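Local atomic coordinates of putative baseplate protein (Unidentified phage, PDB entry 2FSD), a protein that probably recognises receptors on the surface of Lactococcus lactis cells, as the head domain of a phage receptor-binding protein. Residues A[37-42]-A[81-86]; A[64-69]-A[132-137]; A[92-97]-A[111-116]. All blocks are in the same frame, centred on the assembly; numbering follows the deposited sequence.

Contact 1 of 3, residues A[37-42]-A[81-86]; sequences TDLNRA and GTFPPA
L39 lays its CD2 methyl over one face of the F83 ring, 4.0 Å from CE1, the two side chains running side by side in the same direction. CB of L39 lies 3.3 Å from T82 O; chi1 of -80° puts CG beside the backbone N, where it passes the same oxygen. One residue on, N40 and T82 form an antiparallel hydrogen-bonded pair: T82 N donates to N40 O at 2.7 Å and N40 N to T82 O at 3.1 Å. Their side chains share a face of the sheet and cross at about a right angle. T82 OG1 sits between its own N and carbonyl carbon (chi1 54°), 3.6 Å from N40 CB and 2.7 Å from a water. That water donates to F83 O and receives a weak bond from N40 ND2. P84 turns its CG to D38 O at 3.7 Å and to the T37 methyl CG2. F83 also reaches A53, I60 and V62 on strands 50-56 and 59-68. The pairing of strands 34-41 and 77-82 thus closes the antiparallel barrel, with apolar packing by L39 and F83 and a water-bridged polar edge made by N40 and T82.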
loop_
_atom_site.group_PDB
_atom_site.type_symbol
_atom_site.label_atom_id
_atom_site.label_comp_id
_atom_site.label_asym_id
_atom_site.label_seq_id
_atom_site.Cartn_x
_atom_site.Cartn_y
_atom_site.Cartn_z
ATOM N N THR A 37 16.636 2.159 -10.210
ATOM C CA THR A 37 16.826 3.468 -10.828
ATOM C C THR A 37 16.080 4.497 -9.988
ATOM O O THR A 37 14.946 4.259 -9.595
ATOM C CB THR A 37 16.250 3.486 -12.249
ATOM O OG1 THR A 37 16.782 2.386 -12.995
ATOM C CG2 THR A 37 16.557 4.795 -12.970
ATOM N N ASP A 38 16.733 5.627 -9.708
ATOM C CA ASP A 38 16.092 6.746 -9.029
ATOM C C ASP A 38 15.005 7.351 -9.919
ATOM O O ASP A 38 15.214 7.576 -11.112
ATOM C CB ASP A 38 17.113 7.842 -8.689
ATOM C CG ASP A 38 18.171 7.384 -7.709
ATOM O OD1 ASP A 38 17.850 6.634 -6.747
ATOM O OD2 ASP A 38 19.343 7.783 -7.913
ATOM N N LEU A 39 13.846 7.632 -9.336
ATOM C CA LEU A 39 12.838 8.398 -10.042
ATOM C C LEU A 39 13.290 9.849 -10.036
ATOM O O LEU A 39 14.119 10.242 -9.206
ATOM C CB LEU A 39 11.468 8.289 -9.383
ATOM C CG LEU A 39 10.648 7.037 -9.673
ATOM C CD1 LEU A 39 11.350 5.800 -9.136
ATOM C CD2 LEU A 39 9.250 7.190 -9.062
ATOM N N ASN A 40 12.753 10.618 -10.979
ATOM C CA ASN A 40 12.881 12.076 -10.972
ATOM C C ASN A 40 11.830 12.628 -10.025
ATOM O O ASN A 40 10.659 12.268 -10.125
ATOM C CB ASN A 40 12.702 12.650 -12.394
ATOM C CG ASN A 40 13.655 11.994 -13.412
ATOM O OD1 ASN A 40 14.846 11.848 -13.144
ATOM N ND2 ASN A 40 13.120 11.570 -14.561
ATOM N N ARG A 41 12.251 13.476 -9.097
ATOM C CA ARG A 41 11.337 14.041 -8.111
ATOM C C ARG A 41 10.670 15.321 -8.611
ATOM O O ARG A 41 11.326 16.201 -9.203
ATOM C CB ARG A 41 12.059 14.324 -6.797
ATOM C CG ARG A 41 12.565 13.078 -6.093
ATOM C CD ARG A 41 13.797 13.400 -5.306
ATOM N NE ARG A 41 14.448 12.219 -4.737
ATOM C CZ ARG A 41 14.424 11.870 -3.451
ATOM N NH1 ARG A 41 13.753 12.583 -2.558
ATOM N NH2 ARG A 41 15.090 10.795 -3.049
ATOM N N ALA A 42 9.367 15.416 -8.333
ATOM C CA ALA A 42 8.539 16.563 -8.725
ATOM C C ALA A 42 8.938 17.781 -7.906
ATOM O O ALA A 42 9.614 17.658 -6.886
ATOM C CB ALA A 42 7.044 16.234 -8.519
ATOM N N GLY A 81 7.199 11.761 -7.597
ATOM C CA GLY A 81 8.205 11.432 -8.605
ATOM C C GLY A 81 7.630 10.983 -9.929
ATOM O O GLY A 81 6.426 10.782 -10.052
ATOM N N THR A 82 8.498 10.869 -10.932
ATOM C CA THR A 82 8.113 10.348 -12.240
ATOM C C THR A 82 9.108 9.260 -12.688
ATOM O O THR A 82 10.291 9.271 -12.306
ATOM C CB THR A 82 8.037 11.467 -13.341
ATOM O OG1 THR A 82 9.270 12.190 -13.395
ATOM C CG2 THR A 82 6.894 12.439 -13.081
ATOM N N PHE A 83 8.635 8.327 -13.505
ATOM C CA PHE A 83 9.523 7.268 -14.008
ATOM C C PHE A 83 10.361 7.779 -15.189
ATOM O O PHE A 83 9.833 8.459 -16.084
ATOM C CB PHE A 83 8.724 6.040 -14.421
ATOM C CG PHE A 83 7.952 5.419 -13.293
ATOM C CD1 PHE A 83 8.608 4.651 -12.330
ATOM C CD2 PHE A 83 6.567 5.612 -13.178
ATOM C CE1 PHE A 83 7.909 4.087 -11.270
ATOM C CE2 PHE A 83 5.859 5.034 -12.121
ATOM C CZ PHE A 83 6.528 4.275 -11.170
ATOM N N PRO A 84 11.677 7.486 -15.187
ATOM C CA PRO A 84 12.433 7.685 -16.427
ATOM C C PRO A 84 11.814 6.892 -17.593
ATOM O O PRO A 84 11.183 5.856 -17.352
ATOM C CB PRO A 84 13.822 7.161 -16.073
ATOM C CG PRO A 84 13.918 7.352 -14.591
ATOM C CD PRO A 84 12.548 7.027 -14.088
ATOM N N PRO A 85 11.942 7.405 -18.839
ATOM C CA PRO A 85 11.458 6.752 -20.071
ATOM C C PRO A 85 11.926 5.315 -20.304
ATOM O O PRO A 85 11.392 4.647 -21.180
ATOM C CB PRO A 85 12.016 7.638 -21.192
ATOM C CG PRO A 85 12.244 8.927 -20.594
ATOM C CD PRO A 85 12.532 8.722 -19.130
ATOM N N ALA A 86 12.933 4.855 -19.574
ATOM C CA ALA A 86 13.352 3.468 -19.667
ATOM C C ALA A 86 12.220 2.520 -19.242
ATOM O O ALA A 86 12.084 1.435 -19.818
ATOM C CB ALA A 86 14.612 3.225 -18.817
HETATM O O HOH W 1 10.035 11.123 -15.749
#

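Contact 2 of 3, residues A[64-69]-A[132-137]; sequences GNSIPV and TISFAL
F135 spreads one face of its ring over the backbone of G64, whose CA makes a CH-pi contact 4.1 Å from the ring centroid. The two residues are an antiparallel hydrogen-bonded pair joining strands 59-68 and 132-140 of the barrel, and a G1 beta bulge follows, S66 and I67 both facing I133. Placing CG of F135 between its backbone N and carbonyl carbon (chi1 68°) folds the ring back over the glycine, which has no CB to obstruct it. Two bonds of 2.9 Å, G64 N to F135 O and F135 N to G64 O, hold the pair. Beyond the bulge I67 N donates to I133 O, and I133 N returns a bond to I67 O. On the F135 side of the sheet, I133 CG1 packs on I67 CB at 3.9 Å. Its CG2 reaches V69 CG2 at 3.7 Å, the side chains of I133 and V69 crossing at about a right angle, and V120 of strand 117-121 touches both residues. F135 extends to I111 and I118, while A136 N is bonded to S97 OG of the second subunit. At the bulge the backbone N of S66 is taken by a side chain, donating to S134 OG at 3.0 Å.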
loop_
_atom_site.group_PDB
_atom_site.type_symbol
_atom_site.label_atom_id
_atom_site.label_comp_id
_atom_site.label_asym_id
_atom_site.label_seq_id
_atom_site.Cartn_x
_atom_site.Cartn_y
_atom_site.Cartn_z
ATOM N N GLY A 64 9.898 3.769 -1.632
ATOM C CA GLY A 64 10.263 5.066 -1.118
ATOM C C GLY A 64 10.699 4.895 0.320
ATOM O O GLY A 64 10.096 4.126 1.079
ATOM N N ASN A 65 11.765 5.596 0.681
ATOM C CA ASN A 65 12.256 5.596 2.038
ATOM C C ASN A 65 12.586 7.028 2.509
ATOM O O ASN A 65 13.498 7.677 1.992
ATOM C CB ASN A 65 13.463 4.651 2.157
ATOM C CG ASN A 65 13.842 4.387 3.581
ATOM O OD1 ASN A 65 14.366 5.261 4.261
ATOM N ND2 ASN A 65 13.561 3.186 4.057
ATOM N N SER A 66 11.794 7.496 3.474
ATOM C CA SER A 66 11.936 8.803 4.093
ATOM C C SER A 66 12.049 9.898 3.048
ATOM O O SER A 66 12.999 10.669 3.034
ATOM C CB SER A 66 13.135 8.830 5.049
ATOM O OG SER A 66 12.925 7.985 6.169
ATOM N N ILE A 67 11.059 9.966 2.169
ATOM C CA ILE A 67 11.039 10.995 1.142
ATOM C C ILE A 67 10.287 12.212 1.675
ATOM O O ILE A 67 9.107 12.111 1.983
ATOM C CB ILE A 67 10.385 10.503 -0.135
ATOM C CG1 ILE A 67 11.157 9.291 -0.672
ATOM C CG2 ILE A 67 10.373 11.627 -1.178
ATOM C CD1 ILE A 67 10.351 8.419 -1.617
ATOM N N PRO A 68 10.970 13.369 1.782
ATOM C CA PRO A 68 10.279 14.572 2.226
ATOM C C PRO A 68 9.297 15.078 1.168
ATOM O O PRO A 68 9.708 15.372 0.051
ATOM C CB PRO A 68 11.424 15.580 2.437
ATOM C CG PRO A 68 12.711 14.787 2.336
ATOM C CD PRO A 68 12.385 13.640 1.469
ATOM N N VAL A 69 8.014 15.173 1.522
ATOM C CA VAL A 69 6.984 15.695 0.604
ATOM C C VAL A 69 6.339 17.029 1.061
ATOM O O VAL A 69 6.407 17.396 2.238
ATOM C CB VAL A 69 5.881 14.627 0.322
ATOM C CG1 VAL A 69 6.470 13.469 -0.525
ATOM C CG2 VAL A 69 5.248 14.083 1.641
ATOM N N THR A 132 7.836 12.988 5.902
ATOM C CA THR A 132 8.590 12.150 4.966
ATOM C C THR A 132 7.719 10.936 4.713
ATOM O O THR A 132 6.997 10.502 5.613
ATOM C CB THR A 132 9.963 11.665 5.538
ATOM O OG1 THR A 132 9.765 11.064 6.828
ATOM C CG2 THR A 132 10.954 12.796 5.668
ATOM N N ILE A 133 7.775 10.378 3.508
ATOM C CA ILE A 133 7.014 9.148 3.206
ATOM C C ILE A 133 7.897 7.918 2.905
ATOM O O ILE A 133 8.963 8.023 2.301
ATOM C CB ILE A 133 5.974 9.362 2.049
ATOM C CG1 ILE A 133 6.668 9.720 0.729
ATOM C CG2 ILE A 133 4.977 10.447 2.442
ATOM C CD1 ILE A 133 5.765 9.637 -0.477
ATOM N N SER A 134 7.418 6.768 3.364
ATOM C CA SER A 134 7.995 5.475 3.071
ATOM C C SER A 134 6.890 4.548 2.559
ATOM O O SER A 134 5.745 4.583 3.036
ATOM C CB SER A 134 8.650 4.861 4.320
ATOM O OG SER A 134 9.789 5.602 4.751
ATOM N N PHE A 135 7.244 3.728 1.569
ATOM C CA PHE A 135 6.312 2.771 0.986
ATOM C C PHE A 135 7.057 1.740 0.159
ATOM O O PHE A 135 8.227 1.921 -0.176
ATOM C CB PHE A 135 5.272 3.478 0.108
ATOM C CG PHE A 135 5.849 4.081 -1.148
ATOM C CD1 PHE A 135 5.866 3.354 -2.340
ATOM C CD2 PHE A 135 6.378 5.363 -1.140
ATOM C CE1 PHE A 135 6.408 3.900 -3.500
ATOM C CE2 PHE A 135 6.918 5.915 -2.288
ATOM C CZ PHE A 135 6.938 5.189 -3.469
ATOM N N ALA A 136 6.350 0.665 -0.183
ATOM C CA ALA A 136 6.828 -0.297 -1.163
ATOM C C ALA A 136 5.641 -0.900 -1.920
ATOM O O ALA A 136 4.596 -1.235 -1.339
ATOM C CB ALA A 136 7.671 -1.382 -0.500
ATOM N N LEU A 137 5.790 -1.017 -3.224
ATOM C CA LEU A 137 4.733 -1.600 -4.028
ATOM C C LEU A 137 5.292 -2.335 -5.234
ATOM O O LEU A 137 6.460 -2.178 -5.586
ATOM C CB LEU A 137 3.707 -0.539 -4.441
ATOM C CG LEU A 137 4.167 0.687 -5.229
ATOM C CD1 LEU A 137 4.470 0.370 -6.708
ATOM C CD2 LEU A 137 3.095 1.756 -5.123
#

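Contact 3 of 3, residues A[92-97]-A[111-116]; sequences PQFDSS and INMSPS
M113 packs between P92 and F94 where the hairpin strands 94-102 and 105-114 run antiparallel. Its CB lies 3.4 Å from F94 O. CG, anti to the backbone N (chi1 170°), rests over one face of the F94 ring toward its rim, 4.2 Å from CE2, and also passes 3.7 Å from P92 O. The chain then bends at chi2; SD packs against F83, and the methyl CE ends against P92 CD at 4.0 Å. Behind this side chain, M113 N donates to F94 O at 3.0 Å, and F94 N returns a bond to M113 O. S96 and I111 form the next hydrogen-bonded pair, with I111 N to S96 O at 2.6 Å. The other face of the sheet carries D95 and N112, where OD1 of D95 lies 3.4 Å from ND2 of N112, the carboxylate and amide planes turned 58° apart and the angle poor for a hydrogen bond. Q93 folds its amide alongside M113 O and S114 CB. The F94 ring stacks on F94 of the second subunit, to which D95 also makes backbone hydrogen bonds. The hairpin therefore has a largely apolar face (F94, I111, M113, with S96 among them), engaged at the subunit interface through F94, and a polar face whose D95 and N112 lie close without a hydrogen bond; backbone bonds provide the polar pairing between its strands.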
loop_
_atom_site.group_PDB
_atom_site.type_symbol
_atom_site.label_atom_id
_atom_site.label_comp_id
_atom_site.label_asym_id
_atom_site.label_seq_id
_atom_site.Cartn_x
_atom_site.Cartn_y
_atom_site.Cartn_z
ATOM N N PRO A 92 1.150 -0.072 -14.437
ATOM C CA PRO A 92 -0.160 -0.257 -13.809
ATOM C C PRO A 92 -0.666 0.965 -13.030
ATOM O O PRO A 92 0.099 1.897 -12.755
ATOM C CB PRO A 92 0.078 -1.452 -12.861
ATOM C CG PRO A 92 1.517 -1.406 -12.528
ATOM C CD PRO A 92 2.225 -0.769 -13.696
ATOM N N GLN A 93 -1.949 0.944 -12.676
ATOM C CA GLN A 93 -2.536 1.964 -11.812
ATOM C C GLN A 93 -3.180 1.333 -10.592
ATOM O O GLN A 93 -4.042 0.454 -10.723
ATOM C CB GLN A 93 -3.601 2.793 -12.548
ATOM C CG GLN A 93 -4.606 3.549 -11.606
ATOM C CD GLN A 93 -4.050 4.857 -11.038
ATOM O OE1 GLN A 93 -3.858 5.812 -11.781
ATOM N NE2 GLN A 93 -3.814 4.909 -9.718
ATOM N N PHE A 94 -2.795 1.817 -9.409
ATOM C CA PHE A 94 -3.511 1.492 -8.180
ATOM C C PHE A 94 -3.091 2.427 -7.052
ATOM O O PHE A 94 -2.016 3.029 -7.104
ATOM C CB PHE A 94 -3.301 0.015 -7.778
ATOM C CG PHE A 94 -1.863 -0.384 -7.623
ATOM C CD1 PHE A 94 -1.207 -0.206 -6.406
ATOM C CD2 PHE A 94 -1.169 -0.954 -8.685
ATOM C CE1 PHE A 94 0.125 -0.582 -6.252
ATOM C CE2 PHE A 94 0.163 -1.324 -8.540
ATOM C CZ PHE A 94 0.812 -1.143 -7.320
ATOM N N ASP A 95 -3.966 2.567 -6.059
ATOM C CA ASP A 95 -3.641 3.273 -4.835
ATOM C C ASP A 95 -3.344 2.236 -3.743
ATOM O O ASP A 95 -4.086 1.270 -3.572
ATOM C CB ASP A 95 -4.786 4.191 -4.398
ATOM C CG ASP A 95 -4.969 5.417 -5.308
ATOM O OD1 ASP A 95 -4.127 5.693 -6.194
ATOM O OD2 ASP A 95 -5.981 6.116 -5.129
ATOM N N SER A 96 -2.238 2.432 -3.030
ATOM C CA SER A 96 -1.901 1.603 -1.870
ATOM C C SER A 96 -1.565 2.477 -0.660
ATOM O O SER A 96 -1.674 3.700 -0.724
ATOM C CB SER A 96 -0.771 0.614 -2.197
ATOM O OG SER A 96 0.412 1.218 -2.688
ATOM N N SER A 97 -1.226 1.835 0.450
ATOM C CA SER A 97 -0.827 2.513 1.673
ATOM C C SER A 97 0.674 2.734 1.752
ATOM O O SER A 97 1.476 1.956 1.223
ATOM C CB SER A 97 -1.235 1.686 2.886
ATOM O OG SER A 97 -2.627 1.493 2.931
ATOM N N ILE A 111 -0.692 6.065 -1.337
ATOM C CA ILE A 111 0.280 6.090 -2.434
ATOM C C ILE A 111 -0.412 5.890 -3.776
ATOM O O ILE A 111 -1.035 4.863 -4.019
ATOM C CB ILE A 111 1.355 5.000 -2.278
ATOM C CG1 ILE A 111 2.054 5.118 -0.914
ATOM C CG2 ILE A 111 2.366 5.084 -3.430
ATOM C CD1 ILE A 111 2.944 6.375 -0.737
ATOM N N ASN A 112 -0.287 6.881 -4.646
ATOM C CA ASN A 112 -0.888 6.849 -5.987
ATOM C C ASN A 112 0.145 6.394 -7.045
ATOM O O ASN A 112 1.156 7.063 -7.276
ATOM C CB ASN A 112 -1.443 8.250 -6.306
ATOM C CG ASN A 112 -2.310 8.279 -7.542
ATOM O OD1 ASN A 112 -1.912 7.823 -8.619
ATOM N ND2 ASN A 112 -3.510 8.824 -7.394
ATOM N N MET A 113 -0.117 5.235 -7.656
ATOM C CA MET A 113 0.746 4.664 -8.693
ATOM C C MET A 113 0.026 4.738 -10.042
ATOM O O MET A 113 -1.159 4.431 -10.128
ATOM C CB MET A 113 1.108 3.214 -8.351
ATOM C CG MET A 113 1.801 2.441 -9.465
ATOM S SD MET A 113 3.470 3.016 -9.891
ATOM C CE MET A 113 3.756 2.063 -11.382
ATOM N N SER A 114 0.747 5.172 -11.077
ATOM C CA SER A 114 0.224 5.240 -12.445
ATOM C C SER A 114 1.381 5.337 -13.440
ATOM O O SER A 114 2.553 5.403 -13.031
ATOM C CB SER A 114 -0.725 6.431 -12.602
ATOM O OG SER A 114 -0.076 7.657 -12.326
ATOM N N PRO A 115 1.073 5.270 -14.751
ATOM C CA PRO A 115 2.038 5.724 -15.759
ATOM C C PRO A 115 2.637 7.102 -15.451
ATOM O O PRO A 115 3.781 7.356 -15.795
ATOM C CB PRO A 115 1.197 5.766 -17.039
ATOM C CG PRO A 115 0.203 4.674 -16.843
ATOM C CD PRO A 115 -0.144 4.710 -15.377
ATOM N N SER A 116 1.872 7.963 -14.780
ATOM C CA SER A 116 2.292 9.339 -14.497
ATOM C C SER A 116 3.298 9.489 -13.369
ATOM O O SER A 116 3.845 10.579 -13.178
ATOM C CB SER A 116 1.078 10.199 -14.183
ATOM O OG SER A 116 0.150 10.098 -15.238
#

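How the contacts relate
All three contacts are antiparallel strand pairings of one closed barrel, each pair of centres about 14 Å apart. Contact 1 is a surface contact without a neighbouring chain, coupling L39-F83 packing to a water bridge; contacts 2 and 3 are partly buried, touch the second subunit, and set aromatic rings (F135 over G64, F94 under M113) beside their backbone ladders. Strands 132-140 and 94-102 are neighbours in the sheet; L137 packs on S96 and F94 there and on I111 one strand further on. Contact 1 joins contact 3 through F83, whose CZ lies 3.5 Å from M113 SD, and meets contact 2 more sparsely, R41 against I67. A G1 bulge shifts the register in contact 2.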